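Local coordinates for glutathione S-transferase omega-like 2 (Saccharomyces cerevisiae, PDB 5LKB), which acts as a one-cysteine glutathione-dependent thiol transferase, dehydroascorbate reductase and dimethylarsinic acid reductase, and reacts with glutathionyl-(hydro)quinones, at residues A[11-16]-A[219-224]; A[45-50]-A[294-299]; A[71-76]-A[347-352]; A[226-231]-A[303-308]. One frame throughout, in Å; residues are numbered along the deposited sequence.

Interaction 2 lies deepest, with all its touching residues buried, and joins the start of helix 47-58, next to the nucleophile, to helix 285-304 through one arginine. Interaction 4 uses the end of that same helix 285-304 and the end of helix 222-227; it is buried, mostly aromatic, and borders the second subunit. Interaction 1 shares helix 222-227 with it but is only partly buried, and there a glutathione-binding arginine meets an amide and a tyrosine. Interaction 3, also partly buried, ties the loop after strand 66-69 to the end of helix 339-349 by one direct hydrogen bond and two waters. Interactions 1, 2 and 4 touch one another, and interaction 3 touches interaction 4.

Interaction 1: residues A[11-16]-A[219-224]; sequences GAFKRQ and INNGVY
Asn221 OD1 is gripped by two nitrogens of Arg15. Arg15 NE gives it the shorter and straighter bond, 2.9 Å long with an N-H...O angle of 162°. Arg15 NH2 reaches the same Asn221 OD1 at 3.1 Å, in a less straight bond, 140°. The oxygen lies in the guanidinium plane, and the arginine uses its NE and NH2 side, a side-on grip on one atom. NE comes from above the carbonyl plane of the amide, while NH2 lies nearly in line with the C=O bond.

The chain of Arg15 is bent at chi3 (-62°), which turns the guanidinium toward Tyr224. Its NH2 sits over one face of the tyrosine ring, 3.4 Å from Tyr224 CD2. The two planes are steeply inclined, and Arg15 CZ is 4.9 Å from the Tyr224 ring centroid, a cation-pi contact.

Phe13 lies alongside Tyr224, pointing the same way. Its CE2 packs on Tyr224 CB at 3.9 Å, and Asn221 OD1 lies at the edge of its ring. A water accepts from Asn221 ND2 and Arg15 N and donates to Phe13 O, so both ends of the amide are held.

Arg15 binds glutathione, and these contacts probably help position its guanidinium. The segment 11-16 belongs to the loop before strand 38-42. It runs past the junction of helix 205-220 with helix 222-227, and Arg15 also touches Trp48 on helix 47-58.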
# COMPACT_ATOMS: atom_id res chain seq x y z
N GLY A 11 0.22 -22.91 2.94
CA GLY A 11 -0.36 -21.59 2.66
C GLY A 11 0.07 -20.97 1.33
O GLY A 11 -0.00 -19.75 1.12
N ALA A 12 0.54 -21.80 0.40
CA ALA A 12 0.96 -21.33 -0.90
C ALA A 12 -0.17 -21.45 -1.93
O ALA A 12 -1.07 -22.30 -1.82
CB ALA A 12 2.20 -22.12 -1.36
N PHE A 13 -0.13 -20.55 -2.91
CA PHE A 13 -1.09 -20.52 -4.00
C PHE A 13 -0.54 -21.32 -5.17
O PHE A 13 0.58 -21.06 -5.64
CB PHE A 13 -1.30 -19.08 -4.47
CG PHE A 13 -2.02 -18.98 -5.78
CD1 PHE A 13 -3.31 -19.39 -5.88
CD2 PHE A 13 -1.41 -18.46 -6.87
CE1 PHE A 13 -3.98 -19.30 -7.06
CE2 PHE A 13 -2.08 -18.39 -8.08
CZ PHE A 13 -3.36 -18.79 -8.16
N LYS A 14 -1.32 -22.32 -5.61
CA LYS A 14 -0.92 -23.24 -6.70
C LYS A 14 -1.94 -23.05 -7.81
O LYS A 14 -3.06 -23.56 -7.74
CB LYS A 14 -0.91 -24.67 -6.17
N ARG A 15 -1.58 -22.26 -8.82
CA ARG A 15 -2.48 -22.01 -9.93
C ARG A 15 -2.76 -23.34 -10.64
O ARG A 15 -1.83 -24.10 -10.92
CB ARG A 15 -1.85 -21.00 -10.89
CG ARG A 15 -2.69 -20.66 -12.10
CD ARG A 15 -2.11 -19.53 -12.93
NE ARG A 15 -2.03 -18.30 -12.15
CZ ARG A 15 -3.01 -17.46 -11.95
NH1 ARG A 15 -4.21 -17.67 -12.47
NH2 ARG A 15 -2.78 -16.38 -11.17
N GLN A 16 -4.04 -23.58 -10.93
CA GLN A 16 -4.43 -24.78 -11.67
C GLN A 16 -3.96 -24.72 -13.12
O GLN A 16 -3.86 -23.65 -13.73
CB GLN A 16 -5.95 -24.89 -11.65
CG GLN A 16 -6.73 -23.92 -12.57
CD GLN A 16 -8.26 -24.08 -12.45
OE1 GLN A 16 -8.78 -24.54 -11.42
NE2 GLN A 16 -8.99 -23.68 -13.52
N ILE A 219 6.73 -12.68 -11.91
CA ILE A 219 6.05 -11.38 -12.00
C ILE A 219 4.58 -11.62 -12.27
O ILE A 219 3.72 -11.27 -11.46
CB ILE A 219 6.75 -10.48 -13.04
CG1 ILE A 219 8.18 -10.17 -12.58
CG2 ILE A 219 5.95 -9.21 -13.28
CD1 ILE A 219 9.11 -9.54 -13.52
N ASN A 220 4.25 -12.19 -13.43
CA ASN A 220 2.85 -12.40 -13.78
C ASN A 220 2.13 -13.20 -12.71
O ASN A 220 1.08 -12.78 -12.18
CB ASN A 220 2.67 -13.10 -15.14
CG ASN A 220 3.19 -12.34 -16.30
OD1 ASN A 220 3.15 -11.08 -16.39
ND2 ASN A 220 3.60 -13.08 -17.30
N ASN A 221 2.64 -14.42 -12.42
CA ASN A 221 2.14 -15.23 -11.32
C ASN A 221 2.83 -14.90 -10.00
O ASN A 221 2.28 -15.21 -8.95
CB ASN A 221 2.31 -16.74 -11.63
CG ASN A 221 1.37 -17.58 -10.84
OD1 ASN A 221 0.18 -17.28 -10.65
ND2 ASN A 221 1.88 -18.71 -10.35
N GLY A 222 4.00 -14.25 -10.06
CA GLY A 222 4.70 -13.92 -8.81
C GLY A 222 3.87 -13.03 -7.90
O GLY A 222 3.82 -13.25 -6.70
N VAL A 223 3.18 -12.04 -8.49
CA VAL A 223 2.35 -11.17 -7.63
C VAL A 223 1.22 -11.93 -6.98
O VAL A 223 0.85 -11.64 -5.85
CB VAL A 223 1.83 -9.93 -8.36
CG1 VAL A 223 2.98 -9.08 -8.87
CG2 VAL A 223 0.86 -10.28 -9.53
N TYR A 224 0.67 -12.99 -7.63
CA TYR A 224 -0.41 -13.78 -7.07
C TYR A 224 0.08 -14.75 -5.99
O TYR A 224 -0.55 -14.89 -4.95
CB TYR A 224 -1.10 -14.59 -8.17
CG TYR A 224 -2.03 -13.76 -9.03
CD1 TYR A 224 -3.31 -13.53 -8.63
CD2 TYR A 224 -1.64 -13.31 -10.25
CE1 TYR A 224 -4.20 -12.80 -9.41
CE2 TYR A 224 -2.51 -12.53 -11.05
CZ TYR A 224 -3.82 -12.33 -10.64
OH TYR A 224 -4.75 -11.61 -11.42
O HOH W 1 0.97 -20.85 -8.55

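Interaction 2: residues A[45-50]-A[294-299]; sequences ACPWAH and VIRFDP
Ala45 meets Arg296 through its backbone. Arg296 NE donates to Ala45 O at 2.8 Å with an N-H...O angle of 164°, from above the carbonyl plane. Cys46 follows, the nucleophile. Its side chain points away from helix 285-304 and N-caps helix 47-58, where Cys46 SG accepts from Ala49 N at 3.2 Å in a nearly straight bond. This is the thioredoxin-like arrangement of the GST N-terminal domain, with the catalytic cysteine at the start of a helix.

Pro47 lies against the arginine. Pro47 CA sits over the centre of one guanidinium face, and Pro47 CB is 3.8 Å from Arg296 CD. Further along, His50 has CG anti to its backbone N (chi1 -167°), which carries the ring toward helix 285-304. There His50 ND1 accepts from Arg296 NH1 at 2.9 Å. Arg296 NH1 lies in the imidazole plane and His50 ND1 in the guanidinium plane, and the two planes are turned 70° apart about this bond. The other ring nitrogen, His50 NE2, bonds to Thr336. Arg296 reaches these partners with a chain extended from CG to NE, and its NH1 also donates to Thr292 O.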
# COMPACT_ATOMS: atom_id res chain seq x y z
N ALA A 45 -10.73 -6.97 -15.52
CA ALA A 45 -9.87 -6.91 -14.34
C ALA A 45 -8.68 -7.86 -14.44
O ALA A 45 -7.63 -7.65 -13.80
CB ALA A 45 -10.65 -7.29 -13.09
N CYS A 46 -8.85 -8.95 -15.25
CA CYS A 46 -7.93 -10.08 -15.24
C CYS A 46 -6.75 -9.79 -16.16
O CYS A 46 -6.97 -9.53 -17.35
CB CYS A 46 -8.64 -11.34 -15.78
SG CYS A 46 -7.56 -12.72 -16.05
N PRO A 47 -5.50 -9.92 -15.70
CA PRO A 47 -4.35 -9.64 -16.55
C PRO A 47 -4.12 -10.72 -17.61
O PRO A 47 -3.44 -10.47 -18.61
CB PRO A 47 -3.18 -9.59 -15.54
CG PRO A 47 -3.57 -10.50 -14.47
CD PRO A 47 -5.06 -10.29 -14.31
N TRP A 48 -4.61 -11.92 -17.32
CA TRP A 48 -4.50 -13.03 -18.28
C TRP A 48 -5.43 -12.76 -19.45
O TRP A 48 -5.02 -12.81 -20.63
CB TRP A 48 -4.81 -14.34 -17.52
CG TRP A 48 -4.12 -14.51 -16.19
CD1 TRP A 48 -4.68 -14.32 -14.97
CD2 TRP A 48 -2.72 -14.76 -15.95
NE1 TRP A 48 -3.75 -14.44 -13.98
CE2 TRP A 48 -2.54 -14.75 -14.55
CE3 TRP A 48 -1.62 -15.04 -16.76
CZ2 TRP A 48 -1.31 -15.00 -13.97
CZ3 TRP A 48 -0.42 -15.31 -16.19
CH2 TRP A 48 -0.27 -15.28 -14.78
N ALA A 49 -6.70 -12.47 -19.14
CA ALA A 49 -7.66 -12.11 -20.19
C ALA A 49 -7.25 -10.84 -20.91
O ALA A 49 -7.46 -10.68 -22.11
CB ALA A 49 -9.05 -11.98 -19.57
N HIS A 50 -6.64 -9.89 -20.18
CA HIS A 50 -6.22 -8.66 -20.79
C HIS A 50 -5.24 -8.94 -21.94
O HIS A 50 -5.24 -8.24 -22.92
CB HIS A 50 -5.65 -7.71 -19.71
CG HIS A 50 -5.46 -6.29 -20.14
ND1 HIS A 50 -4.97 -5.32 -19.26
CD2 HIS A 50 -5.76 -5.66 -21.29
CE1 HIS A 50 -4.96 -4.16 -19.89
NE2 HIS A 50 -5.44 -4.33 -21.12
N VAL A 294 2.31 -5.15 -15.06
CA VAL A 294 2.89 -3.86 -14.69
C VAL A 294 1.82 -2.77 -14.60
O VAL A 294 1.85 -1.97 -13.66
CB VAL A 294 4.05 -3.44 -15.62
CG1 VAL A 294 4.64 -2.05 -15.23
CG2 VAL A 294 5.20 -4.44 -15.54
N ILE A 295 0.83 -2.76 -15.50
CA ILE A 295 -0.22 -1.73 -15.46
C ILE A 295 -1.11 -1.83 -14.22
O ILE A 295 -1.72 -0.84 -13.81
CB ILE A 295 -1.04 -1.75 -16.78
CG1 ILE A 295 -1.69 -0.38 -17.02
CG2 ILE A 295 -2.06 -2.84 -16.81
CD1 ILE A 295 -0.75 0.76 -17.31
N ARG A 296 -1.20 -3.02 -13.63
CA ARG A 296 -1.96 -3.30 -12.42
C ARG A 296 -1.13 -3.13 -11.15
O ARG A 296 -1.67 -3.20 -10.02
CB ARG A 296 -2.55 -4.73 -12.50
CG ARG A 296 -3.67 -4.85 -13.48
CD ARG A 296 -4.04 -6.34 -13.70
NE ARG A 296 -5.24 -6.41 -14.58
CZ ARG A 296 -5.25 -6.09 -15.89
NH1 ARG A 296 -4.15 -5.80 -16.50
NH2 ARG A 296 -6.40 -6.03 -16.50
N PHE A 297 0.17 -2.92 -11.31
CA PHE A 297 1.06 -3.05 -10.15
C PHE A 297 0.84 -1.93 -9.16
O PHE A 297 0.58 -2.19 -7.96
CB PHE A 297 2.53 -3.11 -10.61
CG PHE A 297 3.47 -3.67 -9.59
CD1 PHE A 297 4.07 -2.85 -8.65
CD2 PHE A 297 3.79 -5.00 -9.60
CE1 PHE A 297 4.92 -3.38 -7.70
CE2 PHE A 297 4.66 -5.53 -8.63
CZ PHE A 297 5.23 -4.74 -7.71
N ASP A 298 0.91 -0.67 -9.63
CA ASP A 298 0.69 0.44 -8.69
C ASP A 298 -0.77 0.57 -8.29
O ASP A 298 -1.03 0.84 -7.10
CB ASP A 298 1.26 1.76 -9.23
CG ASP A 298 2.77 1.75 -9.35
OD1 ASP A 298 3.39 0.76 -8.91
OD2 ASP A 298 3.35 2.75 -9.83
N PRO A 299 -1.74 0.41 -9.18
CA PRO A 299 -3.15 0.55 -8.76
C PRO A 299 -3.64 -0.50 -7.77
O PRO A 299 -4.57 -0.21 -7.00
CB PRO A 299 -3.91 0.47 -10.10
CG PRO A 299 -2.97 1.01 -11.08
CD PRO A 299 -1.62 0.49 -10.65

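Interaction 3: residues A[71-76]-A[347-352]; sequences HWHLDE and TRSHTR
Leu74 and Ser349 make the direct polar bond of this contact. Leu74 N donates to Ser349 OG at 2.9 Å, with an N-H...O angle of 166°. Ser349 OG stands anti to its carbonyl carbon (chi1 -53°), and in this position it also bonds to His345 O, one turn back in the helix. The hydroxyl therefore has partners on both the loop and the helix. Leu74 CB approaches the same Ser349 OG at 3.7 Å, beside the bond.

Two waters bridge the segments. One donates to Leu74 O and to Ser349 O, each at 2.8 Å. The other donates to Arg348 O and hydrogen-bonds His73 NE2, which lies 2.8 Å from it. This water is at the edge of the imidazole, in its plane, and Arg348 O is at the edge too. The same ring is also held by Arg80 in the loop.

The other contact is van der Waals packing. Trp72 CZ3 meets the aliphatic part of Arg348, 3.8 Å from Arg348 CG. The indole and guanidinium planes are perpendicular.

The polar ends of this pair bond outside the two segments. The bend of Arg348 at chi2 (-64°) takes its charged end past the indole to Ile119 O and Asn121. Trp72 NE1 bonds to Asp129.

Within the loop, His73 N donates to His71 ND1, and His71 CE1 sits over the centre of one face of the Trp72 indole. Leu74 also lies near Trp79, which binds glutathione. The contact joins the loop after strand 66-69, an outermost strand of the sheet, to the last turn of helix 339-349.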
# COMPACT_ATOMS: atom_id res chain seq x y z
N HIS A 71 -18.79 -9.45 -15.08
CA HIS A 71 -18.77 -8.49 -13.98
C HIS A 71 -17.42 -8.56 -13.30
O HIS A 71 -16.78 -9.62 -13.23
CB HIS A 71 -19.87 -8.83 -12.99
CG HIS A 71 -20.31 -7.70 -12.12
ND1 HIS A 71 -19.56 -7.26 -11.06
CD2 HIS A 71 -21.44 -6.96 -12.13
CE1 HIS A 71 -20.22 -6.29 -10.44
NE2 HIS A 71 -21.38 -6.10 -11.07
N TRP A 72 -16.97 -7.40 -12.79
CA TRP A 72 -15.72 -7.35 -12.03
C TRP A 72 -15.81 -8.04 -10.67
O TRP A 72 -14.76 -8.44 -10.15
CB TRP A 72 -15.23 -5.90 -11.87
CG TRP A 72 -16.33 -4.95 -11.40
CD1 TRP A 72 -17.06 -4.13 -12.20
CD2 TRP A 72 -16.84 -4.78 -10.07
NE1 TRP A 72 -18.01 -3.45 -11.45
CE2 TRP A 72 -17.88 -3.83 -10.15
CE3 TRP A 72 -16.53 -5.34 -8.82
CZ2 TRP A 72 -18.59 -3.41 -9.03
CZ3 TRP A 72 -17.24 -4.90 -7.71
CH2 TRP A 72 -18.26 -3.96 -7.83
N HIS A 73 -17.00 -8.24 -10.12
CA HIS A 73 -17.13 -8.87 -8.82
C HIS A 73 -17.12 -10.41 -8.95
O HIS A 73 -18.00 -11.00 -9.60
CB HIS A 73 -18.37 -8.42 -8.06
CG HIS A 73 -18.45 -9.00 -6.69
ND1 HIS A 73 -19.51 -9.78 -6.26
CD2 HIS A 73 -17.60 -8.92 -5.64
CE1 HIS A 73 -19.30 -10.14 -5.00
NE2 HIS A 73 -18.14 -9.65 -4.61
N LEU A 74 -16.17 -11.06 -8.28
CA LEU A 74 -16.04 -12.51 -8.34
C LEU A 74 -16.47 -13.13 -7.02
O LEU A 74 -15.76 -13.05 -6.01
CB LEU A 74 -14.61 -12.88 -8.73
CG LEU A 74 -14.28 -14.38 -8.78
CD1 LEU A 74 -15.11 -15.15 -9.82
CD2 LEU A 74 -12.85 -14.54 -9.16
N ASP A 75 -17.70 -13.74 -7.00
CA ASP A 75 -18.23 -14.39 -5.81
C ASP A 75 -17.97 -15.90 -5.85
O ASP A 75 -17.27 -16.40 -6.74
CB ASP A 75 -19.70 -14.00 -5.60
CG ASP A 75 -20.67 -14.63 -6.61
OD1 ASP A 75 -20.32 -15.65 -7.23
OD2 ASP A 75 -21.78 -14.05 -6.77
N GLU A 76 -18.51 -16.63 -4.87
CA GLU A 76 -18.22 -18.06 -4.75
C GLU A 76 -18.73 -18.86 -5.94
O GLU A 76 -18.19 -19.95 -6.22
CB GLU A 76 -18.84 -18.65 -3.48
N THR A 347 -10.12 -5.71 -4.92
CA THR A 347 -10.40 -5.28 -3.56
C THR A 347 -11.77 -5.74 -3.07
O THR A 347 -11.96 -5.91 -1.86
CB THR A 347 -10.30 -3.77 -3.44
OG1 THR A 347 -11.27 -3.15 -4.27
CG2 THR A 347 -8.87 -3.29 -3.74
N ARG A 348 -12.73 -5.91 -3.96
CA ARG A 348 -14.07 -6.34 -3.57
C ARG A 348 -14.26 -7.84 -3.60
O ARG A 348 -15.19 -8.32 -2.96
CB ARG A 348 -15.12 -5.72 -4.49
CG ARG A 348 -15.11 -4.20 -4.60
CD ARG A 348 -15.44 -3.59 -3.25
NE ARG A 348 -15.62 -2.14 -3.38
CZ ARG A 348 -16.72 -1.55 -3.83
NH1 ARG A 348 -17.80 -2.28 -4.16
NH2 ARG A 348 -16.73 -0.24 -4.00
N SER A 349 -13.39 -8.59 -4.26
CA SER A 349 -13.60 -10.04 -4.34
C SER A 349 -12.76 -10.85 -3.38
O SER A 349 -13.16 -11.95 -3.02
CB SER A 349 -13.30 -10.55 -5.75
OG SER A 349 -13.99 -9.85 -6.76
N HIS A 350 -11.66 -10.32 -2.85
CA HIS A 350 -10.72 -11.11 -2.08
C HIS A 350 -10.94 -10.82 -0.59
O HIS A 350 -10.20 -10.06 0.05
CB HIS A 350 -9.29 -10.83 -2.48
CG HIS A 350 -9.01 -11.20 -3.87
ND1 HIS A 350 -8.07 -10.59 -4.65
CD2 HIS A 350 -9.58 -12.17 -4.63
CE1 HIS A 350 -8.06 -11.16 -5.84
NE2 HIS A 350 -8.96 -12.12 -5.85
N THR A 351 -11.95 -11.49 -0.03
CA THR A 351 -12.36 -11.25 1.36
C THR A 351 -11.30 -11.61 2.37
O THR A 351 -11.31 -11.04 3.48
CB THR A 351 -13.60 -12.12 1.66
OG1 THR A 351 -14.53 -11.99 0.58
CG2 THR A 351 -14.25 -11.68 2.94
N ARG A 352 -10.42 -12.56 2.07
CA ARG A 352 -9.37 -12.93 3.02
C ARG A 352 -8.19 -11.98 3.00
O ARG A 352 -7.29 -12.09 3.85
CB ARG A 352 -8.91 -14.35 2.80
CG ARG A 352 -10.04 -15.38 2.99
CD ARG A 352 -9.48 -16.76 3.36
NE ARG A 352 -8.81 -17.34 2.21
CZ ARG A 352 -9.44 -17.87 1.16
NH1 ARG A 352 -10.77 -17.88 1.13
NH2 ARG A 352 -8.77 -18.39 0.14
O HOH W 2 -16.98 -10.47 -2.15
O HOH W 3 -15.80 -12.75 -3.26

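Interaction 4: residues A[226-231]-A[303-308]; sequences TGFAEK and QHFKCN
The backbones come very close at Gly227 and Phe305, whose CA atoms are 3.7 Å apart, where helix 222-227 ends beside the chain leaving helix 285-304. Gly227 has no side chain, and the Phe305 side chain lies directly against its backbone. Phe305 CD1 is 3.6 Å from Gly227 CA, and Phe305 CB and CG approach the same atom.

The outer end of the Phe305 ring goes on to Phe228. The pair is edge-to-face: the edge of Phe305 points at the face of Phe228, with the planes at 66° and centroids 5.2 Å apart. Phe305 CE1 meets Phe228 CE1 at 3.8 Å, and Phe305 CZ lies over the Phe228 face. Phe228 also makes edge-to-face pairs with Phe13 and His350, and Phe305 meets Tyr224, Tyr301 and Tyr346. The two rings thus join an aromatic cluster in the helical C-terminal domain.

One residue before the glycine, Thr226 turns its methyl to the other segment. Thr226 CG2 is anti to the backbone N, which places it 3.5 Å from Phe305 O and 3.7 Å from Cys307 SG. Its hydroxyl, Thr226 OG1, bonds back to Gly222 O.

A water lies 2.9 Å from both Gly227 O and His304 O. The second subunit lies close by and packs on Lys306. The direct contact is apolar for the most part: two phenyl rings, the glycine CA, a threonine methyl and a cysteine sulfur. The water donates to both carbonyl oxygens, and Lys306 NZ in turn donates to the water.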
# COMPACT_ATOMS: atom_id res chain seq x y z
N THR A 226 2.52 -14.09 -4.14
CA THR A 226 2.75 -13.17 -3.03
C THR A 226 1.43 -12.80 -2.34
O THR A 226 1.32 -12.94 -1.13
CB THR A 226 3.46 -11.92 -3.54
OG1 THR A 226 4.70 -12.25 -4.14
CG2 THR A 226 3.70 -10.94 -2.41
N GLY A 227 0.45 -12.30 -3.09
CA GLY A 227 -0.73 -11.74 -2.45
C GLY A 227 -1.69 -12.76 -1.91
O GLY A 227 -2.43 -12.47 -0.97
N PHE A 228 -1.73 -13.95 -2.54
CA PHE A 228 -2.57 -15.03 -2.08
C PHE A 228 -1.88 -15.91 -1.04
O PHE A 228 -2.51 -16.82 -0.50
CB PHE A 228 -3.02 -15.89 -3.26
CG PHE A 228 -4.06 -15.29 -4.19
CD1 PHE A 228 -4.91 -14.25 -3.81
CD2 PHE A 228 -4.24 -15.87 -5.47
CE1 PHE A 228 -5.90 -13.80 -4.65
CE2 PHE A 228 -5.21 -15.39 -6.31
CZ PHE A 228 -6.04 -14.37 -5.91
N ALA A 229 -0.59 -15.69 -0.75
CA ALA A 229 0.02 -16.46 0.34
C ALA A 229 -0.75 -16.25 1.63
O ALA A 229 -1.19 -15.13 1.96
CB ALA A 229 1.47 -16.11 0.46
N GLU A 230 -0.97 -17.35 2.37
CA GLU A 230 -1.60 -17.28 3.68
C GLU A 230 -0.67 -17.60 4.81
O GLU A 230 -1.11 -17.51 5.96
CB GLU A 230 -2.85 -18.16 3.74
CG GLU A 230 -3.83 -17.77 2.60
CD GLU A 230 -5.27 -18.18 2.86
OE1 GLU A 230 -6.19 -17.40 2.53
OE2 GLU A 230 -5.49 -19.29 3.38
N LYS A 231 0.59 -17.91 4.53
CA LYS A 231 1.62 -17.95 5.57
C LYS A 231 2.69 -16.90 5.27
O LYS A 231 3.11 -16.74 4.12
CB LYS A 231 2.22 -19.37 5.67
CG LYS A 231 1.33 -20.44 6.33
CD LYS A 231 1.13 -20.26 7.84
N GLN A 303 -0.66 -2.28 -2.79
CA GLN A 303 -1.44 -2.29 -1.56
C GLN A 303 -2.08 -3.62 -1.27
O GLN A 303 -2.10 -4.09 -0.12
CB GLN A 303 -2.50 -1.20 -1.60
CG GLN A 303 -3.26 -0.92 -0.34
CD GLN A 303 -4.31 -1.93 0.03
OE1 GLN A 303 -4.97 -2.51 -0.83
NE2 GLN A 303 -4.48 -2.15 1.32
N HIS A 304 -2.69 -4.20 -2.28
CA HIS A 304 -3.62 -5.29 -2.11
C HIS A 304 -2.88 -6.61 -2.02
O HIS A 304 -3.27 -7.49 -1.20
CB HIS A 304 -4.58 -5.33 -3.29
CG HIS A 304 -5.61 -6.41 -3.20
ND1 HIS A 304 -6.69 -6.37 -2.33
CD2 HIS A 304 -5.74 -7.54 -3.94
CE1 HIS A 304 -7.41 -7.48 -2.52
NE2 HIS A 304 -6.84 -8.20 -3.48
N PHE A 305 -1.88 -6.82 -2.86
CA PHE A 305 -1.06 -8.02 -2.78
C PHE A 305 0.24 -7.79 -2.00
O PHE A 305 1.09 -8.68 -1.92
CB PHE A 305 -0.72 -8.57 -4.19
CG PHE A 305 -1.86 -9.33 -4.87
CD1 PHE A 305 -3.06 -9.68 -4.21
CD2 PHE A 305 -1.71 -9.79 -6.19
CE1 PHE A 305 -4.09 -10.45 -4.81
CE2 PHE A 305 -2.69 -10.57 -6.78
CZ PHE A 305 -3.91 -10.88 -6.10
N LYS A 306 0.40 -6.64 -1.36
CA LYS A 306 1.52 -6.37 -0.48
C LYS A 306 2.85 -6.44 -1.19
O LYS A 306 3.91 -6.68 -0.57
CB LYS A 306 1.49 -7.21 0.82
CG LYS A 306 0.16 -7.18 1.54
CD LYS A 306 0.21 -8.11 2.77
CE LYS A 306 -1.12 -8.00 3.55
NZ LYS A 306 -2.47 -8.25 2.86
N CYS A 307 2.86 -6.09 -2.49
CA CYS A 307 4.07 -6.11 -3.28
C CYS A 307 4.63 -4.70 -3.24
O CYS A 307 4.55 -3.93 -4.18
CB CYS A 307 3.68 -6.46 -4.70
SG CYS A 307 3.32 -8.26 -4.93
N ASN A 308 5.25 -4.35 -2.10
CA ASN A 308 5.35 -2.93 -1.76
C ASN A 308 6.72 -2.47 -1.30
O ASN A 308 6.81 -1.43 -0.66
CB ASN A 308 4.26 -2.53 -0.76
CG ASN A 308 4.54 -2.99 0.63
OD1 ASN A 308 5.27 -3.95 0.86
ND2 ASN A 308 3.94 -2.28 1.61
O HOH W 4 -2.20 -9.80 0.10